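Local coordinates for uncharacterized protein (Parabacteroides merdae, PDB 4R7F), which is of unknown function but binds magnesium, is built of immunoglobulin-like beta-sandwich domains and contains a region related to type 9 secretion system plug proteins, at residues N222-M227 against N345-F350; L253-R258 against H294-C299; Y257-G262 against P362-Y367. One frame throughout, in Å; residues are numbered along the deposited sequence.

The three contacts lie 10 to 13 Å apart, centre to centre, on the same side of the chain's centre, and together join two sheets and two loops. Contact 1 pairs strand 225-228 with strand 342-352 in one sheet. Contact 2 sets the chain leaving strand 248-253 beside strand 290-298 of a second, mixed sheet. Contact 3 takes that same chain onward, sharing Tyr-257 and Arg-258, to the loop after strand 342-352. In chain order, both segments of contact 2 fall between those of contact 1, whereas contacts 1 and 3 alternate. Distant parts of the sequence are thereby tied together, and the loop of contact 3 reaches back to Glu-223, a magnesium ligand.

Contact 1: N222-M227 against N345-F350; sequences NEYRRM and NYQYLF. With MG (magnesium ion), chain G.
Arg-225 sets its CB over the centre of the Tyr-346 ring, 13° off the normal and 3.7 Å from the centroid, a CH-pi contact on the face of the tyrosine. The two residues form an antiparallel hydrogen-bonded pair, Arg-225 N and Tyr-346 N each reaching the other's O at 2.8 Å. With CG anti to its carbonyl carbon (chi1 -65°) and the chain extended from CG to NE, the arginine stretches past this ring to Tyr-348. There NE meets the edge of the second ring, 3.5 Å from CD2, while its charge pairs with Glu-364. The hydroxyls of both tyrosines bond to the same oxygen of Asp-256, OD2, which ties the outer ends of the two rings together. Met-227 CB touches the Tyr-346 ring at its edge.

Tyr-224 is turned to the other side, where the Gln-347 amide stacks over one face of its ring, the planes 26° apart. A water joins Gln-347 NE2, 3.1 Å away, to Tyr-224 OH. Just before, Glu-223 points away and gives OE1 to magnesium at 2.4 Å, beside Asp-269, Asp-271 and Gln-371. The antiparallel pairing fits an immunoglobulin-like beta-sandwich; the loop into strand 225-228 supplies one magnesium ligand.

Contact 2: L253-R258 against H294-C299; sequences LMTDYR and HFTLAC
Leu-253 and His-294 open a set of three backbone hydrogen bonds, Leu-253 N to His-294 O at 3.2 Å. Two shorter ones flank the bridge between Asp-256 and Leu-297: Asp-256 N to Thr-296 O at 2.9 Å, and Ala-298 N to Asp-256 O at 2.9 Å.

Three waters add to these direct bonds. One molecule donates to Leu-253 O and His-294 O and accepts from Thr-296 OG1; a second accepts from Thr-296 N beside Met-254 O and the Asp-256 carboxylate; a third links Arg-258 N to Ala-298 O. The chain thus prolongs the parallel pairing of strands 248-253 and 290-298, in the sheet of the immunoglobulin-like sandwich that packs against strand 342-352.

Apolar contacts come next. Leu-253 CD1 lies over one face of Phe-295, offset toward the rim, 3.7 Å from the centroid, and Tyr-346 meets the same phenylalanine edge-to-face. An alanine in place of Phe-295 is likely to open a gap there, leaving Leu-253 CD1 without its aromatic face and Tyr-346 without its ring partner. Thr-255, its CG2 anti to the backbone N (OG1 at chi1 -63°), brings that methyl to Ala-298 CB at 3.7 Å. Tyr-257 CE2 reaches the same CB at 4.0 Å, and Arg-258 CD lies 3.8 Å from Cys-299 CB.

Of the polar side chains, Asp-256 accepts a hydrogen bond at OD1 from His-238 NE2.

Contact 3: Y257-G262 against P362-Y367; sequences YRRDKG and PIEGNY
Asp-260 and Gly-365 bring their backbones together, CA to CA only 3.6 Å apart, and just before them Arg-259 N gives Ile-363 O a nearly straight hydrogen bond (2.7 Å, 172°). This is loop-to-loop packing beside the immunoglobulin-like sandwich, between the chain that follows strand 248-253 and the chain that follows strand 342-352. Gly-365 has a positive phi of 83°, and a CB on it would collide with Asp-260 CA, so the close approach probably depends on glycine.

Arg-259 grips Glu-364 side-on, NE at 3.0 Å and NH2 at 2.8 Å both going to the single oxygen OE1. That oxygen lies in the guanidinium plane, yet the carboxylate stands almost upright to it, 84° between planes; NE meets OE1 nearly along its C-O axis, while NH2 comes from above the carboxylate plane. NH2 also bonds to Glu-223 O, the backbone of a magnesium ligand, and the salt bridge probably helps to position it there. OE2, the other oxygen, accepts from Tyr-348 N and is in a salt bridge with Arg-225.

Arg-258 turns the edge of its guanidinium to Pro-362 O, which takes weak bonds from NE and NH2, both at 2.8 Å. NH2 also makes a weak bond to Asp-260 OD2, in a salt-bridge network that takes in Lys-261, though the lysine is poorly ordered.

Tyr-367 reaches in from its own loop, its OH donating in the carbonyl plane to Arg-259 O at 2.6 Å. The same hydroxyl oxygen accepts a weak bond from Gly-262 N at 3.2 Å.

Contact 1: N222-M227 against N345-F350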
loop_
_atom_site.group_PDB
_atom_site.type_symbol
_atom_site.label_atom_id
_atom_site.label_comp_id
_atom_site.label_asym_id
_atom_site.label_seq_id
_atom_site.Cartn_x
_atom_site.Cartn_y
_atom_site.Cartn_z
ATOM N N ASN A 222 -8.218 -11.735 -10.350
ATOM C CA ASN A 222 -8.794 -12.072 -9.067
ATOM C C ASN A 222 -7.650 -12.112 -8.064
ATOM O O ASN A 222 -6.464 -12.130 -8.454
ATOM C CB ASN A 222 -9.477 -13.442 -9.119
ATOM C CG ASN A 222 -10.547 -13.626 -8.034
ATOM O OD1 ASN A 222 -10.584 -12.897 -7.061
ATOM N ND2 ASN A 222 -11.405 -14.605 -8.207
ATOM N N GLU A 223 -7.992 -12.101 -6.776
ATOM C CA GLU A 223 -6.974 -12.305 -5.742
ATOM C C GLU A 223 -6.492 -13.723 -5.892
ATOM O O GLU A 223 -7.263 -14.638 -6.222
ATOM C CB GLU A 223 -7.482 -12.043 -4.310
ATOM C CG GLU A 223 -8.203 -10.686 -4.103
ATOM C CD GLU A 223 -7.377 -9.433 -4.436
ATOM O OE1 GLU A 223 -6.136 -9.491 -4.655
ATOM O OE2 GLU A 223 -8.010 -8.357 -4.494
ATOM N N TYR A 224 -5.198 -13.883 -5.691
ATOM C CA TYR A 224 -4.568 -15.163 -5.862
ATOM C C TYR A 224 -5.103 -16.064 -4.770
ATOM O O TYR A 224 -5.528 -15.619 -3.671
ATOM C CB TYR A 224 -3.031 -15.062 -5.766
ATOM C CG TYR A 224 -2.349 -14.471 -6.976
ATOM C CD1 TYR A 224 -2.520 -13.166 -7.318
ATOM C CD2 TYR A 224 -1.500 -15.244 -7.781
ATOM C CE1 TYR A 224 -1.899 -12.621 -8.440
ATOM C CE2 TYR A 224 -0.890 -14.726 -8.895
ATOM C CZ TYR A 224 -1.075 -13.396 -9.221
ATOM O OH TYR A 224 -0.472 -12.842 -10.333
ATOM N N ARG A 225 -5.098 -17.346 -5.112
ATOM C CA ARG A 225 -5.394 -18.408 -4.191
ATOM C C ARG A 225 -4.241 -18.557 -3.227
ATOM O O ARG A 225 -3.069 -18.309 -3.591
ATOM C CB ARG A 225 -5.578 -19.732 -4.941
ATOM C CG ARG A 225 -6.774 -19.771 -5.874
ATOM C CD ARG A 225 -6.635 -20.906 -6.874
ATOM N NE ARG A 225 -7.553 -20.805 -7.984
ATOM C CZ ARG A 225 -8.803 -21.258 -7.982
ATOM N NH1 ARG A 225 -9.330 -21.839 -6.914
ATOM N NH2 ARG A 225 -9.530 -21.119 -9.070
ATOM N N ARG A 226 -4.567 -18.975 -1.999
ATOM C CA ARG A 226 -3.540 -19.107 -0.946
ATOM C C ARG A 226 -3.624 -20.452 -0.292
ATOM O O ARG A 226 -4.689 -21.086 -0.232
ATOM C CB ARG A 226 -3.640 -17.997 0.106
ATOM C CG ARG A 226 -3.440 -16.585 -0.448
ATOM C CD ARG A 226 -4.157 -15.516 0.365
ATOM N NE ARG A 226 -3.753 -15.490 1.786
ATOM C CZ ARG A 226 -4.583 -15.428 2.834
ATOM N NH1 ARG A 226 -5.907 -15.376 2.680
ATOM N NH2 ARG A 226 -4.086 -15.409 4.061
HETATM N N MSE A 227 -2.466 -20.859 0.216
HETATM C CA MSE A 227 -2.230 -22.192 0.744
HETATM C C MSE A 227 -1.032 -22.046 1.648
HETATM O O MSE A 227 -0.162 -21.222 1.375
HETATM C CB MSE A 227 -1.989 -22.925 -0.580
HETATM C CG MSE A 227 -1.344 -24.255 -0.553
HETATM SE SE MSE A 227 0.570 -24.146 -0.373
HETATM C CE MSE A 227 1.359 -24.478 -2.127
ATOM N N ASN A 345 1.046 -17.929 -2.625
ATOM C CA ASN A 345 0.004 -17.484 -3.551
ATOM C C ASN A 345 0.114 -18.298 -4.858
ATOM O O ASN A 345 1.211 -18.620 -5.320
ATOM C CB ASN A 345 0.179 -16.015 -3.963
ATOM C CG ASN A 345 -0.156 -14.991 -2.872
ATOM O OD1 ASN A 345 -0.390 -13.837 -3.194
ATOM N ND2 ASN A 345 -0.146 -15.373 -1.614
ATOM N N TYR A 346 -1.011 -18.533 -5.512
ATOM C CA TYR A 346 -1.011 -19.211 -6.784
ATOM C C TYR A 346 -2.316 -18.979 -7.518
ATOM O O TYR A 346 -3.302 -18.592 -6.921
ATOM C CB TYR A 346 -0.746 -20.728 -6.616
ATOM C CG TYR A 346 -1.873 -21.535 -5.981
ATOM C CD1 TYR A 346 -2.065 -21.576 -4.605
ATOM C CD2 TYR A 346 -2.731 -22.285 -6.768
ATOM C CE1 TYR A 346 -3.099 -22.355 -4.049
ATOM C CE2 TYR A 346 -3.756 -23.042 -6.222
ATOM C CZ TYR A 346 -3.954 -23.071 -4.872
ATOM O OH TYR A 346 -4.987 -23.861 -4.381
ATOM N N GLN A 347 -2.303 -19.226 -8.825
ATOM C CA GLN A 347 -3.505 -19.189 -9.621
ATOM C C GLN A 347 -3.290 -20.000 -10.876
ATOM O O GLN A 347 -2.186 -20.511 -11.162
ATOM C CB GLN A 347 -3.858 -17.760 -9.986
ATOM C CG GLN A 347 -2.899 -17.167 -10.971
ATOM C CD GLN A 347 -3.201 -15.721 -11.338
ATOM O OE1 GLN A 347 -4.244 -15.158 -10.997
ATOM N NE2 GLN A 347 -2.270 -15.111 -12.055
ATOM N N TYR A 348 -4.355 -20.079 -11.643
ATOM C CA TYR A 348 -4.421 -20.904 -12.802
ATOM C C TYR A 348 -4.717 -20.031 -14.014
ATOM O O TYR A 348 -5.756 -19.390 -14.084
ATOM C CB TYR A 348 -5.542 -21.925 -12.622
ATOM C CG TYR A 348 -5.332 -22.941 -11.509
ATOM C CD1 TYR A 348 -4.391 -23.982 -11.614
ATOM C CD2 TYR A 348 -6.124 -22.905 -10.381
ATOM C CE1 TYR A 348 -4.252 -24.915 -10.600
ATOM C CE2 TYR A 348 -5.976 -23.822 -9.372
ATOM C CZ TYR A 348 -5.048 -24.814 -9.466
ATOM O OH TYR A 348 -4.979 -25.713 -8.420
ATOM N N LEU A 349 -3.803 -20.025 -14.969
ATOM C CA LEU A 349 -3.970 -19.237 -16.164
ATOM C C LEU A 349 -4.220 -20.162 -17.337
ATOM O O LEU A 349 -3.642 -21.219 -17.419
ATOM C CB LEU A 349 -2.712 -18.423 -16.443
ATOM C CG LEU A 349 -2.319 -17.318 -15.474
ATOM C CD1 LEU A 349 -1.065 -16.630 -16.019
ATOM C CD2 LEU A 349 -3.442 -16.309 -15.320
ATOM N N PHE A 350 -5.075 -19.721 -18.236
ATOM C CA PHE A 350 -5.346 -20.360 -19.498
ATOM C C PHE A 350 -4.554 -19.659 -20.620
ATOM O O PHE A 350 -4.612 -18.439 -20.747
ATOM C CB PHE A 350 -6.854 -20.214 -19.773
ATOM C CG PHE A 350 -7.301 -20.800 -21.055
ATOM C CD1 PHE A 350 -7.319 -22.174 -21.235
ATOM C CD2 PHE A 350 -7.710 -19.982 -22.095
ATOM C CE1 PHE A 350 -7.731 -22.730 -22.441
ATOM C CE2 PHE A 350 -8.128 -20.529 -23.297
ATOM C CZ PHE A 350 -8.152 -21.906 -23.462
HETATM MG MG MG G . -3.954 -9.226 -5.520
HETATM O O HOH W 1 -5.320 -12.727 -10.946
HETATM O O HOH W 2 -4.526 -10.192 -7.627
HETATM O O HOH W 3 -6.273 -15.182 -8.982
HETATM O O HOH W 4 -2.176 -12.049 -12.386
#

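Contact 2: L253-R258 against H294-C299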
loop_
_atom_site.group_PDB
_atom_site.type_symbol
_atom_site.label_atom_id
_atom_site.label_comp_id
_atom_site.label_asym_id
_atom_site.label_seq_id
_atom_site.Cartn_x
_atom_site.Cartn_y
_atom_site.Cartn_z
ATOM N N LEU A 253 -3.761 -30.633 -1.243
ATOM C CA LEU A 253 -4.474 -29.398 -1.129
ATOM C C LEU A 253 -5.940 -29.696 -1.382
ATOM O O LEU A 253 -6.292 -30.617 -2.124
ATOM C CB LEU A 253 -3.999 -28.369 -2.160
ATOM C CG LEU A 253 -2.578 -27.846 -2.102
ATOM C CD1 LEU A 253 -2.280 -26.840 -3.223
ATOM C CD2 LEU A 253 -2.374 -27.187 -0.790
HETATM N N MSE A 254 -6.781 -28.891 -0.753
HETATM C CA MSE A 254 -8.204 -28.896 -1.001
HETATM C C MSE A 254 -8.428 -28.598 -2.448
HETATM O O MSE A 254 -7.592 -27.978 -3.119
HETATM C CB MSE A 254 -8.866 -27.816 -0.160
HETATM C CG MSE A 254 -8.909 -28.211 1.327
HETATM SE SE MSE A 254 -9.738 -26.725 2.316
HETATM C CE MSE A 254 -9.718 -27.651 4.061
ATOM N N THR A 255 -9.560 -29.071 -2.940
ATOM C CA THR A 255 -9.891 -28.989 -4.342
ATOM C C THR A 255 -10.215 -27.551 -4.723
ATOM O O THR A 255 -10.893 -26.837 -3.986
ATOM C CB THR A 255 -11.043 -29.946 -4.672
ATOM O OG1 THR A 255 -10.584 -31.272 -4.425
ATOM C CG2 THR A 255 -11.467 -29.848 -6.140
ATOM N N ASP A 256 -9.678 -27.136 -5.862
ATOM C CA ASP A 256 -9.944 -25.809 -6.391
ATOM C C ASP A 256 -11.002 -25.903 -7.477
ATOM O O ASP A 256 -11.068 -26.918 -8.154
ATOM C CB ASP A 256 -8.658 -25.195 -6.959
ATOM C CG ASP A 256 -7.613 -24.902 -5.887
ATOM O OD1 ASP A 256 -8.027 -24.438 -4.811
ATOM O OD2 ASP A 256 -6.382 -25.075 -6.138
ATOM N N TYR A 257 -11.783 -24.825 -7.648
ATOM C CA TYR A 257 -12.852 -24.763 -8.630
ATOM C C TYR A 257 -12.707 -23.455 -9.398
ATOM O O TYR A 257 -12.077 -22.532 -8.911
ATOM C CB TYR A 257 -14.245 -24.864 -7.945
ATOM C CG TYR A 257 -14.448 -26.143 -7.107
ATOM C CD1 TYR A 257 -14.066 -26.192 -5.769
ATOM C CD2 TYR A 257 -14.993 -27.287 -7.670
ATOM C CE1 TYR A 257 -14.210 -27.346 -5.019
ATOM C CE2 TYR A 257 -15.159 -28.443 -6.936
ATOM C CZ TYR A 257 -14.762 -28.464 -5.610
ATOM O OH TYR A 257 -14.877 -29.606 -4.879
ATOM N N ARG A 258 -13.273 -23.395 -10.604
ATOM C CA ARG A 258 -13.370 -22.141 -11.356
ATOM C C ARG A 258 -14.046 -21.078 -10.501
ATOM O O ARG A 258 -14.955 -21.373 -9.756
ATOM C CB ARG A 258 -14.097 -22.338 -12.685
ATOM C CG ARG A 258 -13.261 -23.196 -13.634
ATOM C CD ARG A 258 -13.875 -23.465 -15.002
ATOM N NE ARG A 258 -14.031 -22.253 -15.804
ATOM C CZ ARG A 258 -14.391 -22.214 -17.092
ATOM N NH1 ARG A 258 -14.634 -23.334 -17.762
ATOM N NH2 ARG A 258 -14.490 -21.044 -17.726
ATOM N N HIS A 294 0.249 -31.346 -3.856
ATOM C CA HIS A 294 -0.668 -31.805 -4.868
ATOM C C HIS A 294 -1.768 -30.800 -5.085
ATOM O O HIS A 294 -2.553 -30.519 -4.165
ATOM C CB HIS A 294 -1.328 -33.132 -4.487
ATOM C CG HIS A 294 -0.363 -34.243 -4.278
ATOM N ND1 HIS A 294 -0.069 -35.172 -5.253
ATOM C CD2 HIS A 294 0.388 -34.574 -3.205
ATOM C CE1 HIS A 294 0.826 -36.019 -4.792
ATOM N NE2 HIS A 294 1.135 -35.667 -3.560
ATOM N N PHE A 295 -1.836 -30.300 -6.320
ATOM C CA PHE A 295 -2.849 -29.314 -6.715
ATOM C C PHE A 295 -3.905 -30.002 -7.536
ATOM O O PHE A 295 -3.569 -30.834 -8.379
ATOM C CB PHE A 295 -2.247 -28.225 -7.595
ATOM C CG PHE A 295 -1.244 -27.348 -6.900
ATOM C CD1 PHE A 295 0.048 -27.779 -6.701
ATOM C CD2 PHE A 295 -1.581 -26.074 -6.517
ATOM C CE1 PHE A 295 0.969 -26.957 -6.108
ATOM C CE2 PHE A 295 -0.663 -25.254 -5.906
ATOM C CZ PHE A 295 0.614 -25.692 -5.708
ATOM N N THR A 296 -5.155 -29.601 -7.329
ATOM C CA THR A 296 -6.284 -30.166 -8.028
ATOM C C THR A 296 -7.226 -29.067 -8.439
ATOM O O THR A 296 -7.658 -28.300 -7.577
ATOM C CB THR A 296 -7.050 -31.156 -7.118
ATOM O OG1 THR A 296 -6.183 -32.242 -6.771
ATOM C CG2 THR A 296 -8.210 -31.726 -7.838
ATOM N N LEU A 297 -7.538 -28.977 -9.739
ATOM C CA LEU A 297 -8.564 -28.059 -10.240
ATOM C C LEU A 297 -9.675 -28.846 -10.909
ATOM O O LEU A 297 -9.479 -29.387 -11.977
ATOM C CB LEU A 297 -7.970 -27.031 -11.209
ATOM C CG LEU A 297 -8.970 -26.118 -11.951
ATOM C CD1 LEU A 297 -9.734 -25.230 -10.977
ATOM C CD2 LEU A 297 -8.275 -25.276 -13.002
ATOM N N ALA A 298 -10.841 -28.910 -10.265
ATOM C CA ALA A 298 -11.971 -29.715 -10.756
ATOM C C ALA A 298 -12.850 -28.921 -11.709
ATOM O O ALA A 298 -13.570 -28.066 -11.297
ATOM C CB ALA A 298 -12.816 -30.238 -9.604
ATOM N N CYS A 299 -12.760 -29.216 -12.995
ATOM C CA CYS A 299 -13.621 -28.634 -13.985
ATOM C C CYS A 299 -13.435 -29.492 -15.173
ATOM O O CYS A 299 -12.526 -30.359 -15.189
ATOM C CB CYS A 299 -13.266 -27.181 -14.281
ATOM S SG CYS A 299 -11.578 -26.899 -14.802
HETATM O O HOH W 5 -5.061 -31.438 -4.343
HETATM O O HOH W 6 -5.637 -27.738 -5.243
HETATM O O HOH W 7 -14.772 -25.732 -11.416
#

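Contact 3: Y257-G262 against P362-Y367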
loop_
_atom_site.group_PDB
_atom_site.type_symbol
_atom_site.label_atom_id
_atom_site.label_comp_id
_atom_site.label_asym_id
_atom_site.label_seq_id
_atom_site.Cartn_x
_atom_site.Cartn_y
_atom_site.Cartn_z
ATOM N N TYR A 257 -11.783 -24.825 -7.648
ATOM C CA TYR A 257 -12.852 -24.763 -8.630
ATOM C C TYR A 257 -12.707 -23.455 -9.398
ATOM O O TYR A 257 -12.077 -22.532 -8.911
ATOM C CB TYR A 257 -14.245 -24.864 -7.945
ATOM C CG TYR A 257 -14.448 -26.143 -7.107
ATOM C CD1 TYR A 257 -14.066 -26.192 -5.769
ATOM C CD2 TYR A 257 -14.993 -27.287 -7.670
ATOM C CE1 TYR A 257 -14.210 -27.346 -5.019
ATOM C CE2 TYR A 257 -15.159 -28.443 -6.936
ATOM C CZ TYR A 257 -14.762 -28.464 -5.610
ATOM O OH TYR A 257 -14.877 -29.606 -4.879
ATOM N N ARG A 258 -13.273 -23.395 -10.604
ATOM C CA ARG A 258 -13.370 -22.141 -11.356
ATOM C C ARG A 258 -14.046 -21.078 -10.501
ATOM O O ARG A 258 -14.955 -21.373 -9.756
ATOM C CB ARG A 258 -14.097 -22.338 -12.685
ATOM C CG ARG A 258 -13.261 -23.196 -13.634
ATOM C CD ARG A 258 -13.875 -23.465 -15.002
ATOM N NE ARG A 258 -14.031 -22.253 -15.804
ATOM C CZ ARG A 258 -14.391 -22.214 -17.092
ATOM N NH1 ARG A 258 -14.634 -23.334 -17.762
ATOM N NH2 ARG A 258 -14.490 -21.044 -17.726
ATOM N N ARG A 259 -13.531 -19.854 -10.574
ATOM C CA ARG A 259 -14.048 -18.733 -9.793
ATOM C C ARG A 259 -14.592 -17.625 -10.696
ATOM O O ARG A 259 -14.885 -16.544 -10.230
ATOM C CB ARG A 259 -12.937 -18.155 -8.897
ATOM C CG ARG A 259 -12.523 -19.083 -7.777
ATOM C CD ARG A 259 -11.627 -18.420 -6.749
ATOM N NE ARG A 259 -10.385 -17.976 -7.375
ATOM C CZ ARG A 259 -9.543 -17.089 -6.862
ATOM N NH1 ARG A 259 -9.787 -16.549 -5.697
ATOM N NH2 ARG A 259 -8.444 -16.744 -7.523
ATOM N N ASP A 260 -14.723 -17.887 -11.986
ATOM C CA ASP A 260 -15.151 -16.852 -12.944
ATOM C C ASP A 260 -16.661 -16.536 -12.949
ATOM O O ASP A 260 -17.075 -15.534 -13.517
ATOM C CB ASP A 260 -14.767 -17.258 -14.371
ATOM C CG ASP A 260 -15.387 -18.577 -14.779
ATOM O OD1 ASP A 260 -15.401 -19.470 -13.931
ATOM O OD2 ASP A 260 -15.840 -18.736 -15.919
ATOM N N LYS A 261 -17.483 -17.391 -12.366
ATOM C CA LYS A 261 -18.928 -17.237 -12.515
ATOM C C LYS A 261 -19.523 -16.666 -11.223
ATOM O O LYS A 261 -20.561 -17.124 -10.774
ATOM C CB LYS A 261 -19.580 -18.601 -12.835
ATOM C CG LYS A 261 -19.098 -19.324 -14.093
ATOM C CD LYS A 261 -19.367 -20.837 -14.005
ATOM C CE LYS A 261 -18.232 -21.609 -13.319
ATOM N NZ LYS A 261 -17.076 -21.846 -14.242
ATOM N N GLY A 262 -18.882 -15.670 -10.623
ATOM C CA GLY A 262 -19.259 -15.266 -9.273
ATOM C C GLY A 262 -19.306 -13.778 -8.954
ATOM O O GLY A 262 -19.574 -12.953 -9.804
ATOM N N PRO A 362 -10.787 -17.245 -17.670
ATOM C CA PRO A 362 -11.544 -18.513 -17.722
ATOM C C PRO A 362 -11.640 -19.261 -16.381
ATOM O O PRO A 362 -12.690 -19.762 -16.043
ATOM C CB PRO A 362 -10.783 -19.324 -18.773
ATOM C CG PRO A 362 -10.101 -18.317 -19.632
ATOM C CD PRO A 362 -9.705 -17.205 -18.675
ATOM N N ILE A 363 -10.580 -19.287 -15.589
ATOM C CA ILE A 363 -10.612 -20.012 -14.309
ATOM C C ILE A 363 -10.686 -19.126 -13.048
ATOM O O ILE A 363 -11.330 -19.492 -12.049
ATOM C CB ILE A 363 -9.361 -20.899 -14.249
ATOM C CG1 ILE A 363 -9.425 -21.884 -15.422
ATOM C CG2 ILE A 363 -9.245 -21.604 -12.899
ATOM C CD1 ILE A 363 -8.090 -22.407 -15.858
ATOM N N GLU A 364 -10.001 -17.987 -13.080
ATOM C CA GLU A 364 -9.909 -17.140 -11.915
ATOM C C GLU A 364 -10.962 -16.050 -11.937
ATOM O O GLU A 364 -11.377 -15.574 -10.895
ATOM C CB GLU A 364 -8.505 -16.546 -11.778
ATOM C CG GLU A 364 -7.418 -17.597 -11.645
ATOM C CD GLU A 364 -7.605 -18.568 -10.490
ATOM O OE1 GLU A 364 -8.581 -18.463 -9.692
ATOM O OE2 GLU A 364 -6.750 -19.483 -10.365
ATOM N N GLY A 365 -11.411 -15.700 -13.135
ATOM C CA GLY A 365 -12.358 -14.616 -13.345
ATOM C C GLY A 365 -11.659 -13.262 -13.400
ATOM O O GLY A 365 -10.474 -13.141 -13.052
ATOM N N ASN A 366 -12.404 -12.246 -13.838
ATOM C CA ASN A 366 -11.886 -10.899 -13.977
ATOM C C ASN A 366 -12.860 -9.954 -13.261
ATOM O O ASN A 366 -13.980 -9.745 -13.695
ATOM C CB ASN A 366 -11.736 -10.521 -15.461
ATOM C CG ASN A 366 -10.517 -11.142 -16.118
ATOM O OD1 ASN A 366 -9.477 -11.358 -15.475
ATOM N ND2 ASN A 366 -10.639 -11.463 -17.412
ATOM N N TYR A 367 -12.384 -9.371 -12.174
ATOM C CA TYR A 367 -13.181 -8.559 -11.294
ATOM C C TYR A 367 -12.452 -7.273 -11.113
ATOM O O TYR A 367 -11.299 -7.286 -10.657
ATOM C CB TYR A 367 -13.289 -9.276 -9.944
ATOM C CG TYR A 367 -14.005 -10.622 -10.023
ATOM C CD1 TYR A 367 -15.378 -10.692 -9.980
ATOM C CD2 TYR A 367 -13.301 -11.813 -10.128
ATOM C CE1 TYR A 367 -16.046 -11.908 -10.046
ATOM C CE2 TYR A 367 -13.958 -13.034 -10.167
ATOM C CZ TYR A 367 -15.345 -13.064 -10.143
ATOM O OH TYR A 367 -16.051 -14.257 -10.213
HETATM O O HOH W 8 -15.450 -13.082 -14.506
#